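Local structure of o-succinylbenzoate synthase (Synechococcus elongatus, 2OZT) at residues M142-E147 with R174-R179; A153-L158 with A162-D167. The protein catalyses the metal-dependent dehydration of 2-succinyl-6-hydroxy-2,4-cyclohexadiene-1-carboxylate to 2-succinylbenzoate, a step on the way to phylloquinone. All coordinates share one frame; numbering follows the deposited sequence. Where two conformers were deposited one is given.

Interaction 1 of 2, residues M142-E147 with R174-R179; sequences MSPEEE and RATANR. With PO4 (phosphate ion), chain C.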
loop_
_atom_site.group_PDB
_atom_site.type_symbol
_atom_site.label_atom_id
_atom_site.label_comp_id
_atom_site.label_asym_id
_atom_site.label_seq_id
_atom_site.Cartn_x
_atom_site.Cartn_y
_atom_site.Cartn_z
HETATM N N MSE A 142 0.042 -12.912 19.617
HETATM C CA MSE A 142 0.271 -13.665 20.868
HETATM C C MSE A 142 0.305 -12.657 22.006
HETATM O O MSE A 142 0.093 -11.468 21.785
HETATM C CB MSE A 142 1.590 -14.432 20.812
HETATM C CG MSE A 142 1.768 -15.282 19.551
HETATM SE SE MSE A 142 3.378 -16.268 19.669
HETATM C CE MSE A 142 4.534 -14.939 20.427
ATOM N N SER A 143 0.582 -13.098 23.234
ATOM C CA SER A 143 0.708 -12.142 24.345
ATOM C C SER A 143 1.910 -11.228 24.107
ATOM O O SER A 143 2.855 -11.629 23.426
ATOM C CB SER A 143 0.865 -12.861 25.693
ATOM O OG SER A 143 2.124 -13.493 25.763
ATOM N N PRO A 144 1.895 -10.005 24.654
ATOM C CA PRO A 144 3.065 -9.147 24.569
ATOM C C PRO A 144 4.345 -9.782 25.057
ATOM O O PRO A 144 5.391 -9.606 24.456
ATOM C CB PRO A 144 2.680 -7.917 25.427
ATOM C CG PRO A 144 1.219 -7.860 25.348
ATOM C CD PRO A 144 0.737 -9.290 25.237
ATOM N N GLU A 145 4.273 -10.548 26.144
ATOM C CA GLU A 145 5.486 -11.092 26.702
ATOM C C GLU A 145 6.073 -12.153 25.788
ATOM O O GLU A 145 7.292 -12.229 25.654
ATOM C CB GLU A 145 5.221 -11.691 28.082
ATOM C CG GLU A 145 4.873 -10.663 29.148
ATOM C CD GLU A 145 3.563 -9.902 28.901
ATOM O OE1 GLU A 145 2.567 -10.483 28.363
ATOM O OE2 GLU A 145 3.547 -8.692 29.255
ATOM N N GLU A 146 5.209 -12.933 25.148
ATOM C CA GLU A 146 5.676 -13.967 24.219
ATOM C C GLU A 146 6.320 -13.327 22.979
ATOM O O GLU A 146 7.393 -13.743 22.540
ATOM C CB GLU A 146 4.534 -14.855 23.780
ATOM C CG GLU A 146 4.066 -15.843 24.849
ATOM C CD GLU A 146 2.798 -16.526 24.409
ATOM O OE1 GLU A 146 1.715 -15.913 24.510
ATOM O OE2 GLU A 146 2.885 -17.672 23.922
ATOM N N GLU A 147 5.660 -12.298 22.461
ATOM C CA GLU A 147 6.214 -11.597 21.292
ATOM C C GLU A 147 7.506 -10.872 21.625
ATOM O O GLU A 147 8.418 -10.818 20.809
ATOM C CB GLU A 147 5.155 -10.671 20.663
ATOM C CG GLU A 147 4.062 -11.495 20.005
ATOM C CD GLU A 147 2.938 -10.677 19.375
ATOM O OE1 GLU A 147 2.867 -9.464 19.688
ATOM O OE2 GLU A 147 2.131 -11.283 18.635
ATOM N N ARG A 174 -4.895 0.618 24.365
ATOM C CA ARG A 174 -4.016 1.721 24.656
ATOM C C ARG A 174 -2.981 1.353 25.750
ATOM O O ARG A 174 -1.813 1.693 25.651
ATOM C CB ARG A 174 -4.827 2.966 25.055
ATOM C CG ARG A 174 -5.657 3.601 23.911
ATOM C CD ARG A 174 -6.580 4.730 24.410
ATOM N NE ARG A 174 -7.600 4.127 25.278
ATOM C CZ ARG A 174 -7.812 4.460 26.551
ATOM N NH1 ARG A 174 -7.135 5.448 27.108
ATOM N NH2 ARG A 174 -8.728 3.795 27.254
ATOM N N ALA A 175 -3.411 0.642 26.799
ATOM C CA ALA A 175 -2.460 0.324 27.871
ATOM C C ALA A 175 -1.384 -0.633 27.343
ATOM O O ALA A 175 -0.228 -0.510 27.688
ATOM C CB ALA A 175 -3.214 -0.317 29.022
ATOM N N THR A 176 -1.794 -1.595 26.513
ATOM C CA THR A 176 -0.850 -2.527 25.877
ATOM C C THR A 176 0.175 -1.800 24.988
ATOM O O THR A 176 1.362 -2.111 25.023
ATOM C CB THR A 176 -1.599 -3.590 25.047
ATOM O OG1 THR A 176 -2.409 -4.361 25.945
ATOM C CG2 THR A 176 -0.638 -4.564 24.290
ATOM N N ALA A 177 -0.301 -0.858 24.168
ATOM C CA ALA A 177 0.596 -0.098 23.317
ATOM C C ALA A 177 1.618 0.627 24.176
ATOM O O ALA A 177 2.816 0.628 23.898
ATOM C CB ALA A 177 -0.199 0.918 22.482
ATOM N N ASN A 178 1.144 1.261 25.242
ATOM C CA ASN A 178 2.051 1.987 26.094
ATOM C C ASN A 178 3.135 1.103 26.726
ATOM O O ASN A 178 4.306 1.496 26.773
ATOM C CB ASN A 178 1.252 2.746 27.134
ATOM C CG ASN A 178 1.932 3.991 27.542
ATOM O OD1 ASN A 178 1.630 5.074 27.046
ATOM N ND2 ASN A 178 2.900 3.857 28.423
ATOM N N ARG A 179 2.735 -0.100 27.163
ATOM C CA ARG A 179 3.701 -1.056 27.744
ATOM C C ARG A 179 4.722 -1.504 26.681
ATOM O O ARG A 179 5.923 -1.591 26.952
ATOM C CB ARG A 179 2.981 -2.249 28.351
ATOM C CG ARG A 179 2.246 -1.882 29.656
ATOM C CD ARG A 179 1.978 -3.112 30.556
ATOM N NE ARG A 179 1.376 -4.214 29.790
ATOM C CZ ARG A 179 0.103 -4.255 29.395
ATOM N NH1 ARG A 179 -0.732 -3.271 29.702
ATOM N NH2 ARG A 179 -0.340 -5.292 28.684
HETATM P P PO4 C . -9.008 0.706 25.041
HETATM O O1 PO4 C . -9.877 -0.242 24.251
HETATM O O2 PO4 C . -9.779 2.000 25.144
HETATM O O3 PO4 C . -8.653 0.177 26.431
HETATM O O4 PO4 C . -7.737 1.033 24.312
HETATM O O HOH W 1 3.148 -6.232 28.771
#
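With chi1 of -63°, Thr176 turns its methyl CG2 anti to its own backbone N, and that methyl meets the ring of Pro144. The ring, puckered C-gamma exo, offers CG, which lies 3.9 Å from Thr176 CG2, the two side chains crossing at about a right angle. The same torsion sets Thr176 OG1 beside the backbone N, where it hydrogen-bonds Asp173, so the threonine shows carbon to the proline while its hydroxyl is engaged on its own side. The Arg179 guanidinium comes obliquely to Pro144 CG at the margin of the patch. A water joins the two segments beyond it: it donates to Glu145 OE2 at 2.5 Å and accepts in the guanidinium plane from Arg179 NE at 2.9 Å, spanning opposite charges that do not touch. Here the N-terminal parts of helices 144-157 and 174-187 meet at the surface of the (beta/alpha)-barrel domain of this enolase-superfamily enzyme. Pro144 opens its helix just after Ser143, the N-cap, which forms a capping box with Glu146: Ser143 OG accepts from Glu146 N at 3.2 Å, and Ser143 N reaches Glu146 OE1 from above the carboxylate plane. Ser143 OG also donates to OE1, on its anti lone pair. Glu147 is buried; its OE2 accepts from the backbone N of Met142, modelled as selenomethionine, and of Val141, its OE1 from Gly140 N. On the second helix, Arg174 holds a phosphate, probably from the crystallisation liquor, through backbone N, NE and NH2; Gln203 also binds this ion.

Interaction 2 of 2, residues A153-L158 with A162-D167; sequences ALLAAL and AKLRLD. With NA (sodium ion), chain D; PO4 (phosphate ion), chain B.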
loop_
_atom_site.group_PDB
_atom_site.type_symbol
_atom_site.label_atom_id
_atom_site.label_comp_id
_atom_site.label_asym_id
_atom_site.label_seq_id
_atom_site.Cartn_x
_atom_site.Cartn_y
_atom_site.Cartn_z
ATOM N N ALA A 153 15.051 -12.526 20.496
ATOM C CA ALA A 153 15.796 -13.540 19.736
ATOM C C ALA A 153 15.972 -13.117 18.264
ATOM O O ALA A 153 17.037 -13.330 17.665
ATOM C CB ALA A 153 15.075 -14.867 19.821
ATOM N N LEU A 154 14.917 -12.517 17.697
ATOM C CA LEU A 154 14.958 -12.094 16.286
ATOM C C LEU A 154 15.977 -11.006 16.098
ATOM O O LEU A 154 16.766 -11.031 15.126
ATOM C CB LEU A 154 13.546 -11.662 15.879
ATOM C CG LEU A 154 13.401 -11.133 14.446
ATOM C CD1 LEU A 154 13.784 -12.203 13.385
ATOM C CD2 LEU A 154 11.976 -10.626 14.230
ATOM N N LEU A 155 16.008 -10.037 17.019
ATOM C CA LEU A 155 16.972 -8.960 16.883
ATOM C C LEU A 155 18.400 -9.445 17.038
ATOM O O LEU A 155 19.296 -8.941 16.361
ATOM C CB LEU A 155 16.704 -7.855 17.885
ATOM C CG LEU A 155 15.435 -7.043 17.699
ATOM C CD1 LEU A 155 15.235 -6.151 18.897
ATOM C CD2 LEU A 155 15.554 -6.228 16.403
ATOM N N ALA A 156 18.602 -10.419 17.927
ATOM C CA ALA A 156 19.926 -11.038 18.068
ATOM C C ALA A 156 20.381 -11.818 16.843
ATOM O O ALA A 156 21.581 -11.839 16.523
ATOM C CB ALA A 156 19.935 -11.920 19.295
ATOM N N ALA A 157 19.438 -12.466 16.161
ATOM C CA ALA A 157 19.728 -13.302 14.995
ATOM C C ALA A 157 19.898 -12.541 13.665
ATOM O O ALA A 157 20.659 -12.962 12.813
ATOM C CB ALA A 157 18.645 -14.322 14.848
ATOM N N LEU A 158 19.165 -11.442 13.481
ATOM C CA LEU A 158 19.222 -10.732 12.189
ATOM C C LEU A 158 20.622 -10.218 11.923
ATOM O O LEU A 158 21.306 -9.753 12.831
ATOM C CB LEU A 158 18.221 -9.569 12.164
ATOM C CG LEU A 158 16.748 -9.965 12.018
ATOM C CD1 LEU A 158 15.873 -8.742 12.294
ATOM C CD2 LEU A 158 16.496 -10.437 10.607
ATOM N N ALA A 162 20.279 -5.289 8.921
ATOM C CA ALA A 162 18.840 -5.575 8.880
ATOM C C ALA A 162 18.006 -4.400 9.439
ATOM O O ALA A 162 18.415 -3.703 10.372
ATOM C CB ALA A 162 18.514 -6.898 9.644
ATOM N N LYS A 163 16.799 -4.257 8.909
ATOM C CA LYS A 163 15.821 -3.301 9.462
ATOM C C LYS A 163 14.518 -4.041 9.684
ATOM O O LYS A 163 14.178 -4.924 8.924
ATOM C CB LYS A 163 15.585 -2.141 8.492
ATOM C CG LYS A 163 16.790 -1.170 8.363
ATOM C CD LYS A 163 16.943 -0.331 9.663
ATOM C CE LYS A 163 18.114 0.660 9.560
ATOM N NZ LYS A 163 17.795 1.862 8.724
ATOM N N LEU A 164 13.790 -3.714 10.763
ATOM C CA LEU A 164 12.590 -4.454 11.120
ATOM C C LEU A 164 11.439 -3.502 11.459
ATOM O O LEU A 164 11.628 -2.549 12.225
ATOM C CB LEU A 164 12.944 -5.328 12.345
ATOM C CG LEU A 164 11.772 -6.121 12.872
ATOM C CD1 LEU A 164 11.214 -7.129 11.830
ATOM C CD2 LEU A 164 12.254 -6.797 14.178
ATOM N N ARG A 165 10.295 -3.735 10.825
ATOM C CA ARG A 165 9.036 -3.029 11.094
ATOM C C ARG A 165 8.142 -3.952 11.897
ATOM O O ARG A 165 8.122 -5.170 11.622
ATOM C CB ARG A 165 8.360 -2.677 9.742
ATOM C CG ARG A 165 9.197 -1.789 8.821
ATOM C CD ARG A 165 8.711 -1.870 7.404
ATOM N NE ARG A 165 9.585 -1.027 6.586
ATOM C CZ ARG A 165 9.399 -0.804 5.271
ATOM N NH1 ARG A 165 8.374 -1.359 4.616
ATOM N NH2 ARG A 165 10.269 -0.016 4.623
ATOM N N LEU A 166 7.439 -3.419 12.894
ATOM C CA LEU A 166 6.519 -4.249 13.675
ATOM C C LEU A 166 5.099 -3.823 13.343
ATOM O O LEU A 166 4.745 -2.672 13.604
ATOM C CB LEU A 166 6.760 -4.061 15.166
ATOM C CG LEU A 166 8.186 -4.361 15.599
ATOM C CD1 LEU A 166 8.331 -4.048 17.121
ATOM C CD2 LEU A 166 8.577 -5.783 15.267
ATOM N N ASP A 167 4.270 -4.717 12.825
ATOM C CA ASP A 167 2.943 -4.322 12.402
ATOM C C ASP A 167 1.889 -4.864 13.352
ATOM O O ASP A 167 1.622 -6.066 13.345
ATOM C CB ASP A 167 2.702 -4.830 10.978
ATOM C CG ASP A 167 1.483 -4.208 10.332
ATOM O OD1 ASP A 167 0.737 -3.406 10.975
ATOM O OD2 ASP A 167 1.212 -4.485 9.127
HETATM NA NA NA D . -0.829 -1.911 9.667
HETATM P P PO4 B . 14.109 0.911 4.858
HETATM O O1 PO4 B . 14.192 0.065 3.626
HETATM O O2 PO4 B . 12.658 1.153 5.089
HETATM O O3 PO4 B . 14.689 0.102 6.020
HETATM O O4 PO4 B . 14.801 2.259 4.950
#
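Leu164 CD2 touches the CD2 methyls of both Leu154 and Leu155 of helix 144-157. Leu154 CD2 meets it at 3.8 Å, the two side chains crossing obliquely, while Leu155 approaches at about a right angle, CD2 to Leu164 CD2 at 4.0 Å. Both Leu154 and Leu164 have CG anti to the backbone N (chi1 178° in each), which extends their branches toward one another. At the helix's C-terminal end, Leu158 sets its CB 3.7 Å from Ala162 CB. The contact is wholly apolar and buried. From the next strand residue, Arg165 runs extended to a phosphate ion, probably from the crystallisation liquor, whose O2 lies at its guanidinium edge, 2.7 Å from Arg165 NH2; NH2 also bonds Ala295 O, and NE forms a salt bridge with Glu193. A leucine in place of Arg165 would probably leave Glu193 without its salt-bridge mate and the Ala295 carbonyl without this donor. At the strand's end Asp167 OD1 binds the sodium ion at 2.5 Å, with Asp221 and Glu222; Asp167 is also a magnesium ligand, and its OD2 salt-bridges Lys136. The contact closes the beta-alpha-beta unit of strand 134-138, helix 144-157 and strand 163-167, with helix 120-129 packing on Leu154, Leu158 and Ala162 and strand 192-196 on Leu164.

How the interactions relate
Both interactions draw on helix 144-157: interaction 1 uses its N-terminal start, interaction 2 its C-terminal end. Their centres lie about 17 Å apart and their nearest atoms about 7 Å, so the two do not meet directly. Along the chain the order is 142-147, 153-158, 162-167, 174-179, so both segments of interaction 2 fall between those of interaction 1. Strand 163-167 leads on to helix 174-187. The helix is thus packed on a strand of the parallel barrel sheet at its C-terminal end and against the following helix at its N-terminal end. Interaction 2 includes a metal ligand, whereas interaction 1 is surface packing away from the annotated sites.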